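Local coordinates for 3-keto-5-aminohexanoate cleavage enzyme (Burkholderia xenovorans LB400, PDB 3E49), which probably catalyses zinc-dependent cleavage of a beta-keto acid such as 3-keto-5-aminohexanoate, on a TIM-barrel fold, at residues Y26-P31 against V256-S261; C12-A17 against A35-G40; H52-R57 against H133-E138; I39-A42 against V48-L51; G16-P21 against Y122-R127. All blocks are in the same frame, centred on the assembly; numbering follows the deposited sequence.

Contact 1 of 5, residues Y26-P31 against V256-S261; sequences YLPVTP and VGLEDS. With ZN (zinc ion), chain E.
L258 pushes its CD2 methyl against the bend of chain formed by Y26, L27 and P28. The methyl comes closest to a backbone atom: L258 CD2 lies 3.2 Å from Y26 O, which is tight for a carbon and an oxygen. P28 touches the same methyl through its ring, with P28 CD 4.0 Å from L258 CD2, and the two side chains cross at about a right angle. L27 meets L258 nearer its backbone, at CB and the carbonyl O. Its CG stands anti to the backbone N (chi1 -171°), which brings L27 CD1 to 4.3 Å from L258 CB and 4.0 Å from L258 O. The contact is apolar and buried. In the TIM barrel it joins two loops that follow neighbouring parallel strands, 10-13 and 253-256. The second loop also carries a zinc ligand. The CB of E259 points away from 26-31, and the extended chain beyond it sets E259 OE2 2.2 Å from the zinc ion. H50, H52 and two waters are the other ligands. The turn carrying L258 and E259 is closed by G257 O, which accepts from both D260 N and S261 N. The backbone angles of G257 (phi 130°, psi 153°) call for glycine, because a CB would meet the carbonyl O of V256. N273 OD1 accepts from L258 N. In 26-31, P28 O is hydrogen-bonded to T15 OG1. T30 occupies the N-cap position of helix 31-44, and E33 OE1 accepts from V29 N and T30 N.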
# COMPACT_ATOMS: atom_id res chain seq x y z
N TYR A 26 10.12 -29.74 -23.72
CA TYR A 26 10.45 -30.10 -22.37
C TYR A 26 9.24 -30.23 -21.46
O TYR A 26 9.39 -30.64 -20.29
CB TYR A 26 11.45 -29.08 -21.82
CG TYR A 26 12.62 -28.88 -22.72
CD1 TYR A 26 13.51 -29.91 -22.94
CD2 TYR A 26 12.83 -27.67 -23.37
CE1 TYR A 26 14.59 -29.75 -23.76
CE2 TYR A 26 13.93 -27.49 -24.22
CZ TYR A 26 14.80 -28.55 -24.41
OH TYR A 26 15.91 -28.45 -25.20
N LEU A 27 8.04 -29.93 -21.97
CA LEU A 27 6.80 -30.07 -21.16
C LEU A 27 6.53 -31.56 -20.93
O LEU A 27 6.40 -32.32 -21.89
CB LEU A 27 5.58 -29.44 -21.85
CG LEU A 27 4.27 -29.33 -21.05
CD1 LEU A 27 4.50 -28.34 -19.91
CD2 LEU A 27 3.08 -28.88 -21.89
N PRO A 28 6.53 -31.99 -19.66
CA PRO A 28 6.27 -33.43 -19.44
C PRO A 28 4.85 -33.88 -19.79
O PRO A 28 3.87 -33.26 -19.38
CB PRO A 28 6.56 -33.62 -17.94
CG PRO A 28 7.38 -32.44 -17.52
CD PRO A 28 6.87 -31.30 -18.41
N VAL A 29 4.75 -34.96 -20.57
CA VAL A 29 3.48 -35.52 -20.99
C VAL A 29 3.23 -36.96 -20.47
O VAL A 29 2.21 -37.22 -19.86
CB VAL A 29 3.40 -35.51 -22.53
CG1 VAL A 29 2.16 -36.26 -23.01
CG2 VAL A 29 3.39 -34.07 -23.00
N THR A 30 4.16 -37.86 -20.72
CA THR A 30 3.96 -39.26 -20.36
C THR A 30 4.21 -39.52 -18.89
O THR A 30 4.96 -38.79 -18.23
CB THR A 30 4.88 -40.19 -21.17
OG1 THR A 30 6.24 -39.97 -20.78
CG2 THR A 30 4.73 -39.97 -22.69
N PRO A 31 3.58 -40.59 -18.34
CA PRO A 31 3.83 -40.95 -16.96
C PRO A 31 5.29 -40.98 -16.62
O PRO A 31 5.67 -40.52 -15.55
CB PRO A 31 3.20 -42.34 -16.86
CG PRO A 31 2.06 -42.27 -17.73
CD PRO A 31 2.55 -41.47 -18.93
N VAL A 256 7.65 -22.95 -8.27
CA VAL A 256 8.24 -22.93 -9.60
C VAL A 256 7.63 -24.10 -10.42
O VAL A 256 6.76 -24.80 -9.93
CB VAL A 256 9.79 -22.93 -9.58
CG1 VAL A 256 10.32 -21.68 -8.84
CG2 VAL A 256 10.36 -24.21 -8.94
N GLY A 257 8.09 -24.27 -11.65
CA GLY A 257 7.63 -25.37 -12.50
C GLY A 257 7.18 -25.02 -13.90
O GLY A 257 6.69 -23.93 -14.13
N LEU A 258 7.30 -25.99 -14.80
CA LEU A 258 6.91 -25.84 -16.22
C LEU A 258 5.41 -25.68 -16.41
O LEU A 258 4.95 -25.16 -17.46
CB LEU A 258 7.51 -26.97 -17.09
CG LEU A 258 8.96 -26.86 -17.61
CD1 LEU A 258 9.94 -26.33 -16.64
CD2 LEU A 258 9.43 -28.26 -18.15
N GLU A 259 4.64 -26.08 -15.40
CA GLU A 259 3.21 -25.81 -15.42
C GLU A 259 2.95 -24.29 -15.53
O GLU A 259 2.04 -23.88 -16.20
CB GLU A 259 2.54 -26.28 -14.13
CG GLU A 259 1.14 -25.73 -13.95
CD GLU A 259 0.27 -26.44 -12.95
OE1 GLU A 259 0.59 -27.55 -12.48
OE2 GLU A 259 -0.79 -25.83 -12.67
N ASP A 260 3.77 -23.53 -14.80
CA ASP A 260 3.64 -22.08 -14.58
C ASP A 260 4.46 -21.22 -15.53
O ASP A 260 4.02 -20.14 -15.90
CB ASP A 260 4.09 -21.75 -13.15
CG ASP A 260 3.33 -22.55 -12.07
OD1 ASP A 260 2.18 -22.98 -12.30
OD2 ASP A 260 3.88 -22.79 -10.98
N SER A 261 5.64 -21.68 -15.90
CA SER A 261 6.53 -20.98 -16.82
C SER A 261 7.31 -21.96 -17.65
O SER A 261 7.88 -22.91 -17.12
CB SER A 261 7.56 -20.11 -16.10
OG SER A 261 8.36 -19.42 -17.08
ZN ZN E . -2.14 -26.87 -11.30
O HOH W 1 -4.26 -26.84 -10.23
O HOH W 2 -2.39 -24.69 -10.33

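Contact 2 of 5, residues C12-A17 against A35-G40; sequences CAVTGA and AQASIG
V14 meets A37 and S38 where the loop after strand 10-13 passes beside helix 31-44. Strand 10-13, this helix and strand 48-54 form a beta-alpha-beta unit of the TIM barrel, and the contact packs the helix against the end of its first strand. The CB of V14 points toward the helix, and the side-chain conformation decides what each methyl touches. With chi1 at -62°, CG1 is anti to the carbonyl carbon and CG2 sits between the backbone N and the carbonyl carbon. The two methyls therefore both reach the serine hydroxyl. V14 CG1 also lies against the helix backbone, 4.1 Å from A37 C and 4.0 Å from S38 N. The branch point itself faces the alanine methyl, with V14 CB 4.2 Å from A37 CB. A37 offers that single methyl to the contact. S38 takes chi1 -56°, which places OG anti to its carbonyl carbon. The hydroxyl is buried among carbons, but it has a polar partner one turn back in the helix, where it hydrogen-bonds to V34 O. V14 O accepts from N273 ND2, which ties the loop to helix 273-286. V14 CG1 and V14 CG2 approach S38 OG almost equally, at 3.7 Å and 3.8 Å.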
# COMPACT_ATOMS: atom_id res chain seq x y z
N CYS A 12 7.12 -27.42 -6.70
CA CYS A 12 7.35 -27.52 -8.12
C CYS A 12 6.10 -28.11 -8.82
O CYS A 12 5.72 -29.22 -8.56
CB CYS A 12 8.59 -28.34 -8.42
SG CYS A 12 9.04 -28.17 -10.16
N ALA A 13 5.48 -27.34 -9.71
CA ALA A 13 4.31 -27.74 -10.48
C ALA A 13 4.88 -28.21 -11.82
O ALA A 13 5.21 -27.40 -12.70
CB ALA A 13 3.38 -26.55 -10.68
N VAL A 14 4.92 -29.52 -12.01
CA VAL A 14 5.69 -30.11 -13.13
C VAL A 14 5.14 -30.03 -14.55
O VAL A 14 5.93 -30.08 -15.47
CB VAL A 14 6.11 -31.59 -12.83
CG1 VAL A 14 7.02 -31.66 -11.62
CG2 VAL A 14 4.88 -32.45 -12.65
N THR A 15 3.82 -29.95 -14.73
CA THR A 15 3.26 -29.87 -16.11
C THR A 15 1.94 -29.10 -16.27
O THR A 15 1.74 -28.33 -17.25
CB THR A 15 3.13 -31.30 -16.72
OG1 THR A 15 2.92 -31.19 -18.13
CG2 THR A 15 2.01 -32.10 -16.03
N GLY A 16 1.03 -29.29 -15.31
CA GLY A 16 -0.25 -28.58 -15.33
C GLY A 16 -1.17 -28.90 -16.51
O GLY A 16 -1.04 -29.94 -17.11
N ALA A 17 -2.05 -27.96 -16.85
CA ALA A 17 -3.02 -28.11 -17.96
C ALA A 17 -3.06 -26.87 -18.83
O ALA A 17 -3.88 -26.82 -19.73
CB ALA A 17 -4.37 -28.29 -17.40
N ALA A 35 7.03 -38.48 -13.89
CA ALA A 35 7.77 -39.01 -12.77
C ALA A 35 9.21 -38.53 -12.75
O ALA A 35 9.71 -38.13 -11.68
CB ALA A 35 7.68 -40.60 -12.74
N GLN A 36 9.91 -38.59 -13.88
CA GLN A 36 11.30 -38.15 -13.85
C GLN A 36 11.37 -36.63 -13.56
O GLN A 36 12.29 -36.19 -12.92
CB GLN A 36 12.11 -38.51 -15.12
CG GLN A 36 12.36 -40.04 -15.29
CD GLN A 36 12.92 -40.73 -14.03
OE1 GLN A 36 12.30 -41.65 -13.47
NE2 GLN A 36 14.07 -40.25 -13.55
N ALA A 37 10.40 -35.87 -14.07
CA ALA A 37 10.32 -34.41 -13.83
C ALA A 37 10.21 -34.15 -12.32
O ALA A 37 10.91 -33.30 -11.76
CB ALA A 37 9.14 -33.84 -14.56
N SER A 38 9.36 -34.96 -11.67
CA SER A 38 9.07 -34.87 -10.24
C SER A 38 10.22 -35.32 -9.37
O SER A 38 10.58 -34.67 -8.39
CB SER A 38 7.81 -35.66 -9.92
OG SER A 38 6.71 -35.21 -10.71
N ILE A 39 10.88 -36.40 -9.74
CA ILE A 39 12.02 -36.82 -8.97
C ILE A 39 13.20 -35.89 -9.12
O ILE A 39 13.90 -35.62 -8.16
CB ILE A 39 12.40 -38.29 -9.35
CG1 ILE A 39 11.20 -39.21 -9.03
CG2 ILE A 39 13.63 -38.68 -8.62
CD1 ILE A 39 11.20 -40.59 -9.77
N GLY A 40 13.44 -35.36 -10.32
CA GLY A 40 14.51 -34.39 -10.53
C GLY A 40 14.28 -33.10 -9.74
O GLY A 40 15.22 -32.53 -9.23

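Contact 3 of 5, residues H52-R57 against H133-E138; sequences HARDPR and HGWERE. With ZN (zinc ion), chain E.
R54 brings NH1 to W135 CH2, across the gap between the end of strand 48-54 and helix 134-141. R54 CB packs near V29 O. From CG to NE the chain is extended, and CD passes close to P28 O. NE hydrogen-bonds to T15 OG1. R54 NH1 bonds to G59 O and also lies 4.1 Å from W135 CH2. NH2 makes a weak bond to H19 O. CH2 sits at the guanidinium edge, near its plane. The guanidinium and indole planes are 34° apart, and the side chains cross at about a right angle. W135 is set by its NE1, bonded to D58 O, and by E136 CG, 3.6 Å above the ring plane of W135 over its centre. Nearer the surface, H133 CE1 approaches R57 O. There D55 OD1 forms an Asx turn with R57 N, and R57 grips the same carboxylate side-on through NE and NH2. At the other end of 52-57, H52 NE2 binds the zinc ion. Oxygens at NE and NH1 of R54, and a weak bond at NH2, would restrict the rotation of its guanidinium, with the indole making van der Waals contact.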
# COMPACT_ATOMS: atom_id res chain seq x y z
N HIS A 52 -0.46 -32.74 -12.28
CA HIS A 52 -1.58 -33.01 -13.18
C HIS A 52 -1.12 -34.18 -14.04
O HIS A 52 0.08 -34.50 -14.10
CB HIS A 52 -1.88 -31.87 -14.16
CG HIS A 52 -2.36 -30.60 -13.54
ND1 HIS A 52 -3.44 -29.91 -14.04
CD2 HIS A 52 -1.85 -29.84 -12.53
CE1 HIS A 52 -3.59 -28.79 -13.35
NE2 HIS A 52 -2.64 -28.72 -12.44
N ALA A 53 -2.09 -34.78 -14.74
CA ALA A 53 -1.83 -35.88 -15.66
C ALA A 53 -2.22 -35.41 -17.04
O ALA A 53 -3.10 -34.53 -17.20
CB ALA A 53 -2.64 -37.13 -15.27
N ARG A 54 -1.55 -35.97 -18.04
CA ARG A 54 -1.83 -35.67 -19.43
C ARG A 54 -2.07 -36.97 -20.20
O ARG A 54 -1.55 -38.03 -19.81
CB ARG A 54 -0.67 -34.89 -20.03
CG ARG A 54 -0.63 -33.43 -19.58
CD ARG A 54 0.49 -32.65 -20.22
NE ARG A 54 0.55 -31.26 -19.75
CZ ARG A 54 -0.15 -30.23 -20.26
NH1 ARG A 54 -1.03 -30.39 -21.24
NH2 ARG A 54 0.01 -29.00 -19.73
N ASP A 55 -2.86 -36.88 -21.26
CA ASP A 55 -3.09 -38.05 -22.11
C ASP A 55 -1.80 -38.24 -22.84
O ASP A 55 -1.39 -37.36 -23.58
CB ASP A 55 -4.24 -37.79 -23.07
CG ASP A 55 -4.54 -38.98 -23.97
OD1 ASP A 55 -3.65 -39.84 -24.20
OD2 ASP A 55 -5.68 -39.02 -24.45
N PRO A 56 -1.13 -39.39 -22.64
CA PRO A 56 0.17 -39.62 -23.27
C PRO A 56 0.20 -39.75 -24.81
O PRO A 56 1.29 -39.77 -25.37
CB PRO A 56 0.67 -40.91 -22.62
CG PRO A 56 -0.50 -41.57 -22.09
CD PRO A 56 -1.56 -40.54 -21.83
N ARG A 57 -0.94 -39.80 -25.47
CA ARG A 57 -0.95 -39.89 -26.91
C ARG A 57 -0.82 -38.52 -27.52
O ARG A 57 -0.16 -38.36 -28.55
CB ARG A 57 -2.25 -40.51 -27.40
CG ARG A 57 -2.43 -41.92 -26.93
CD ARG A 57 -3.78 -42.43 -27.28
NE ARG A 57 -4.85 -41.76 -26.54
CZ ARG A 57 -6.13 -42.04 -26.69
NH1 ARG A 57 -6.51 -42.97 -27.56
NH2 ARG A 57 -7.05 -41.40 -25.99
N HIS A 133 -1.18 -31.11 -32.45
CA HIS A 133 -2.48 -31.75 -32.28
C HIS A 133 -3.55 -30.73 -32.34
O HIS A 133 -3.38 -29.62 -31.87
CB HIS A 133 -2.54 -32.49 -30.95
CG HIS A 133 -1.39 -33.41 -30.72
ND1 HIS A 133 -1.42 -34.75 -31.04
CD2 HIS A 133 -0.15 -33.17 -30.21
CE1 HIS A 133 -0.26 -35.30 -30.74
NE2 HIS A 133 0.53 -34.36 -30.24
N GLY A 134 -4.69 -31.12 -32.88
CA GLY A 134 -5.79 -30.21 -33.01
C GLY A 134 -6.34 -29.67 -31.71
O GLY A 134 -6.82 -28.52 -31.67
N TRP A 135 -6.26 -30.47 -30.64
CA TRP A 135 -6.87 -30.06 -29.39
C TRP A 135 -6.20 -28.81 -28.83
O TRP A 135 -6.83 -28.03 -28.15
CB TRP A 135 -6.83 -31.21 -28.35
CG TRP A 135 -5.48 -31.50 -27.80
CD1 TRP A 135 -4.62 -32.45 -28.21
CD2 TRP A 135 -4.84 -30.82 -26.72
NE1 TRP A 135 -3.47 -32.40 -27.47
CE2 TRP A 135 -3.58 -31.40 -26.55
CE3 TRP A 135 -5.22 -29.76 -25.88
CZ2 TRP A 135 -2.69 -30.97 -25.59
CZ3 TRP A 135 -4.32 -29.32 -24.91
CH2 TRP A 135 -3.08 -29.92 -24.78
N GLU A 136 -4.93 -28.61 -29.17
CA GLU A 136 -4.13 -27.51 -28.58
C GLU A 136 -4.67 -26.12 -28.92
O GLU A 136 -4.86 -25.29 -28.02
CB GLU A 136 -2.67 -27.64 -29.02
CG GLU A 136 -1.98 -28.94 -28.60
CD GLU A 136 -0.52 -28.98 -29.01
OE1 GLU A 136 0.33 -28.33 -28.34
OE2 GLU A 136 -0.19 -29.67 -30.01
N ARG A 137 -4.92 -25.86 -30.20
CA ARG A 137 -5.44 -24.54 -30.59
C ARG A 137 -6.82 -24.32 -29.98
O ARG A 137 -7.11 -23.25 -29.47
CB ARG A 137 -5.47 -24.37 -32.11
CG ARG A 137 -6.18 -23.10 -32.56
CD ARG A 137 -6.02 -22.87 -34.05
NE ARG A 137 -4.64 -22.52 -34.35
CZ ARG A 137 -4.14 -21.30 -34.22
NH1 ARG A 137 -4.91 -20.29 -33.80
NH2 ARG A 137 -2.87 -21.09 -34.49
N GLU A 138 -7.65 -25.35 -30.03
CA GLU A 138 -8.99 -25.29 -29.47
C GLU A 138 -8.93 -25.00 -27.95
O GLU A 138 -9.71 -24.19 -27.43
CB GLU A 138 -9.69 -26.63 -29.73
ZN ZN E . -2.14 -26.87 -11.30
O HOH W 1 -4.26 -26.84 -10.23
O HOH W 2 -2.39 -24.69 -10.33

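Contact 4 of 5, residues I39-A42 against V48-L51; sequences IGAA and VIHL. With ZN (zinc ion), chain E.
I49 reaches from strand 48-51 to helix 31-44 with the end of its longer branch. The close part of the contact is small. I49 CD1 lies 4.0 Å from A41 CB, methyl against methyl, and 4.3 Å from A42 N on the helix backbone. Two turns in the side chain bring CD1 there: CG1 is anti to the carbonyl carbon (chi1 -48°), and chi2 of -64° bends the branch again. The shorter branch, CG2, meets the same helix one turn earlier, at S38 OG. A41 and A42 present only a methyl each as side chain. The other side is looser. A42 CB comes no nearer than 4.6 Å to I49, and the CB of I39 points away from the strand, with the residue partly exposed. Strand residues alternate, so H50 turns to the barrel interior. Its CG is anti to the backbone N, and H50 NE2 binds the zinc ion at 2.2 Å. H50 ND1 hydrogen-bonds to E170 OE1, which fixes the ring's rotation. The strand lies between strands 10-13 and 82-85, both parallel to it. Helix 31-44 packs on the outer face of the barrel strands as the helix of this beta-alpha-beta unit, with A41 also touching C12 and A42 touching T79 and A81, while L51 packs on helix 71-78.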
# COMPACT_ATOMS: atom_id res chain seq x y z
N ILE A 39 10.88 -36.40 -9.74
CA ILE A 39 12.02 -36.82 -8.97
C ILE A 39 13.20 -35.89 -9.12
O ILE A 39 13.90 -35.62 -8.16
CB ILE A 39 12.40 -38.29 -9.35
CG1 ILE A 39 11.20 -39.21 -9.03
CG2 ILE A 39 13.63 -38.68 -8.62
CD1 ILE A 39 11.20 -40.59 -9.77
N GLY A 40 13.44 -35.36 -10.32
CA GLY A 40 14.51 -34.39 -10.53
C GLY A 40 14.28 -33.10 -9.74
O GLY A 40 15.22 -32.53 -9.23
N ALA A 41 13.04 -32.66 -9.65
CA ALA A 41 12.67 -31.46 -8.89
C ALA A 41 12.96 -31.65 -7.42
O ALA A 41 13.57 -30.79 -6.79
CB ALA A 41 11.18 -31.09 -9.12
N ALA A 42 12.60 -32.83 -6.91
CA ALA A 42 12.85 -33.18 -5.53
C ALA A 42 14.34 -33.25 -5.27
O ALA A 42 14.80 -32.74 -4.24
CB ALA A 42 12.17 -34.49 -5.17
N VAL A 48 7.56 -30.08 -2.30
CA VAL A 48 6.18 -30.36 -2.74
C VAL A 48 6.10 -30.40 -4.25
O VAL A 48 6.58 -29.49 -4.93
CB VAL A 48 5.14 -29.29 -2.20
CG1 VAL A 48 3.69 -29.62 -2.72
CG2 VAL A 48 5.20 -29.17 -0.62
N ILE A 49 5.48 -31.45 -4.78
CA ILE A 49 5.30 -31.66 -6.20
C ILE A 49 3.81 -31.55 -6.54
O ILE A 49 3.01 -32.33 -6.11
CB ILE A 49 5.86 -33.06 -6.65
CG1 ILE A 49 7.27 -33.28 -6.09
CG2 ILE A 49 5.88 -33.16 -8.14
CD1 ILE A 49 8.36 -32.28 -6.62
N HIS A 50 3.46 -30.50 -7.29
CA HIS A 50 2.09 -30.23 -7.68
C HIS A 50 1.89 -30.91 -9.04
O HIS A 50 2.59 -30.60 -10.04
CB HIS A 50 1.87 -28.71 -7.73
CG HIS A 50 0.56 -28.29 -8.30
ND1 HIS A 50 -0.45 -27.76 -7.54
CD2 HIS A 50 0.14 -28.19 -9.58
CE1 HIS A 50 -1.46 -27.42 -8.32
NE2 HIS A 50 -1.16 -27.76 -9.55
N LEU A 51 0.91 -31.81 -9.08
CA LEU A 51 0.71 -32.74 -10.21
C LEU A 51 -0.59 -32.70 -10.95
O LEU A 51 -1.68 -32.59 -10.36
CB LEU A 51 0.91 -34.19 -9.69
CG LEU A 51 2.34 -34.54 -9.29
CD1 LEU A 51 2.40 -35.64 -8.22
CD2 LEU A 51 3.18 -34.89 -10.49
ZN ZN E . -2.14 -26.87 -11.30
O HOH W 1 -4.26 -26.84 -10.23
O HOH W 2 -2.39 -24.69 -10.33

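Contact 5 of 5, residues G16-P21 against Y122-R127; sequences GAIHTP and YPMLER
I18 and M124 make a small apolar loop-to-loop contact, with H19 beside it, between the loop after strand 10-13 and the chain that leads to helix 134-141. M124, deposited as selenomethionine, has its CB toward the other loop and does most of the reaching. Its chain runs out from the backbone and then bends at chi3 (-69°), which turns the terminal methyl to I18. I18 CG2 and M124 CE lie 4.1 Å apart, and the side chains cross at about a right angle. The selenium keeps farther off, with M124 SE 4.5 Å from H19 CD2. The CB of H19 points away from 122-127, but its ring swings back. Its ND1 bonds to L258 O, which holds the ring in place. I18 O accepts from H139 NE2, and T20 OG1 bonds to E136 OE1, so helix 134-141 also grips this loop. M124 itself rests on L140 of that helix. Backbone bonds from L125 N, E126 N and R127 N to Y122 O, P123 O and M124 O keep 122-127 compact. Y122 meets the ring of H184 of the second subunit. The nearest atom of the I18 side chain is about 7 Å from the zinc ion, as suits a loop over the C-terminal ends of TIM-barrel strands, where active sites of this fold lie.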
# COMPACT_ATOMS: atom_id res chain seq x y z
N GLY A 16 1.03 -29.29 -15.31
CA GLY A 16 -0.25 -28.58 -15.33
C GLY A 16 -1.17 -28.90 -16.51
O GLY A 16 -1.04 -29.94 -17.11
N ALA A 17 -2.05 -27.96 -16.85
CA ALA A 17 -3.02 -28.11 -17.96
C ALA A 17 -3.06 -26.87 -18.83
O ALA A 17 -3.88 -26.82 -19.73
CB ALA A 17 -4.37 -28.29 -17.40
N ILE A 18 -2.27 -25.84 -18.52
CA ILE A 18 -2.35 -24.60 -19.31
C ILE A 18 -1.52 -24.66 -20.59
O ILE A 18 -2.05 -24.46 -21.71
CB ILE A 18 -1.99 -23.38 -18.44
CG1 ILE A 18 -3.22 -22.99 -17.61
CG2 ILE A 18 -1.65 -22.20 -19.32
CD1 ILE A 18 -3.01 -21.85 -16.59
N HIS A 19 -0.22 -24.89 -20.41
CA HIS A 19 0.67 -25.02 -21.53
C HIS A 19 0.34 -26.28 -22.39
O HIS A 19 -0.22 -27.26 -21.87
CB HIS A 19 2.12 -25.08 -21.05
CG HIS A 19 2.58 -23.83 -20.34
ND1 HIS A 19 3.25 -23.86 -19.14
CD2 HIS A 19 2.42 -22.53 -20.65
CE1 HIS A 19 3.52 -22.63 -18.75
NE2 HIS A 19 3.04 -21.80 -19.66
N THR A 20 0.66 -26.21 -23.69
CA THR A 20 0.49 -27.33 -24.61
C THR A 20 1.85 -27.87 -25.12
O THR A 20 2.87 -27.15 -25.11
CB THR A 20 -0.51 -26.99 -25.70
OG1 THR A 20 0.08 -26.12 -26.67
CG2 THR A 20 -1.76 -26.36 -25.10
N PRO A 21 1.92 -29.17 -25.47
CA PRO A 21 3.19 -29.82 -25.82
C PRO A 21 3.94 -29.19 -26.98
O PRO A 21 5.17 -29.22 -27.03
CB PRO A 21 2.76 -31.27 -26.15
CG PRO A 21 1.48 -31.48 -25.47
CD PRO A 21 0.79 -30.12 -25.55
N TYR A 122 -6.09 -17.56 -24.65
CA TYR A 122 -6.05 -17.21 -26.06
C TYR A 122 -4.95 -16.27 -26.48
O TYR A 122 -4.52 -16.33 -27.64
CB TYR A 122 -7.42 -16.68 -26.56
CG TYR A 122 -7.95 -15.47 -25.83
CD1 TYR A 122 -8.78 -15.61 -24.71
CD2 TYR A 122 -7.63 -14.18 -26.25
CE1 TYR A 122 -9.25 -14.54 -24.05
CE2 TYR A 122 -8.09 -13.08 -25.58
CZ TYR A 122 -8.92 -13.26 -24.49
OH TYR A 122 -9.40 -12.19 -23.82
N PRO A 123 -4.50 -15.34 -25.60
CA PRO A 123 -3.37 -14.52 -26.08
C PRO A 123 -2.09 -15.30 -26.42
O PRO A 123 -1.24 -14.79 -27.13
CB PRO A 123 -3.14 -13.54 -24.92
CG PRO A 123 -4.48 -13.41 -24.32
CD PRO A 123 -4.96 -14.85 -24.29
N MSE A 124 -1.94 -16.51 -25.88
CA MSE A 124 -0.80 -17.36 -26.20
C MSE A 124 -0.78 -17.72 -27.68
O MSE A 124 0.27 -18.04 -28.21
CB MSE A 124 -0.81 -18.61 -25.35
CG MSE A 124 -0.48 -18.31 -23.91
SE MSE A 124 -0.56 -19.91 -22.76
CE MSE A 124 -2.33 -20.17 -22.82
N LEU A 125 -1.92 -17.67 -28.34
CA LEU A 125 -1.96 -17.91 -29.79
C LEU A 125 -1.18 -16.84 -30.58
O LEU A 125 -0.93 -17.00 -31.77
CB LEU A 125 -3.39 -17.97 -30.29
CG LEU A 125 -4.23 -19.13 -29.85
CD1 LEU A 125 -5.67 -18.87 -30.14
CD2 LEU A 125 -3.75 -20.40 -30.53
N GLU A 126 -0.81 -15.74 -29.94
CA GLU A 126 -0.00 -14.73 -30.61
C GLU A 126 1.44 -15.22 -30.69
O GLU A 126 2.14 -14.89 -31.63
CB GLU A 126 -0.11 -13.39 -29.88
CG GLU A 126 -1.54 -12.79 -30.04
CD GLU A 126 -2.00 -11.88 -28.89
OE1 GLU A 126 -1.17 -11.45 -28.03
OE2 GLU A 126 -3.24 -11.62 -28.86
N ARG A 127 1.87 -16.04 -29.73
CA ARG A 127 3.24 -16.55 -29.74
C ARG A 127 3.35 -17.92 -30.40
O ARG A 127 4.33 -18.20 -31.08
CB ARG A 127 3.86 -16.58 -28.33
CG ARG A 127 5.16 -17.38 -28.28
CD ARG A 127 5.94 -17.34 -26.96
NE ARG A 127 6.85 -16.19 -26.85
CZ ARG A 127 6.66 -15.10 -26.10
NH1 ARG A 127 5.58 -14.97 -25.33
NH2 ARG A 127 7.58 -14.14 -26.11

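Contacts 1, 2 and 4 are buried and are carried by apolar groups; their centres lie about 11 Å from the chain centre. The centres of contacts 3 and 5 lie farther from it, at about 19 and 17 Å, and both are partly buried. Contacts 2 and 4 both use helix 31-44, which meets strand 10-13 and its loop in one and strand 48-54 in the other, within one beta-alpha-beta unit. Contacts 2 and 5 share G16 and A17. Contacts 1, 3 and 4 each contribute one zinc ligand, although none of these ligands makes the packing contact itself. Methyl packing prevails inside, while in contact 3 an arginine and a backbone carbonyl meet aromatic rings, with salt bridging nearby. Contact 5 remains apolar but reaches the neighbouring subunit through Y122 and P123.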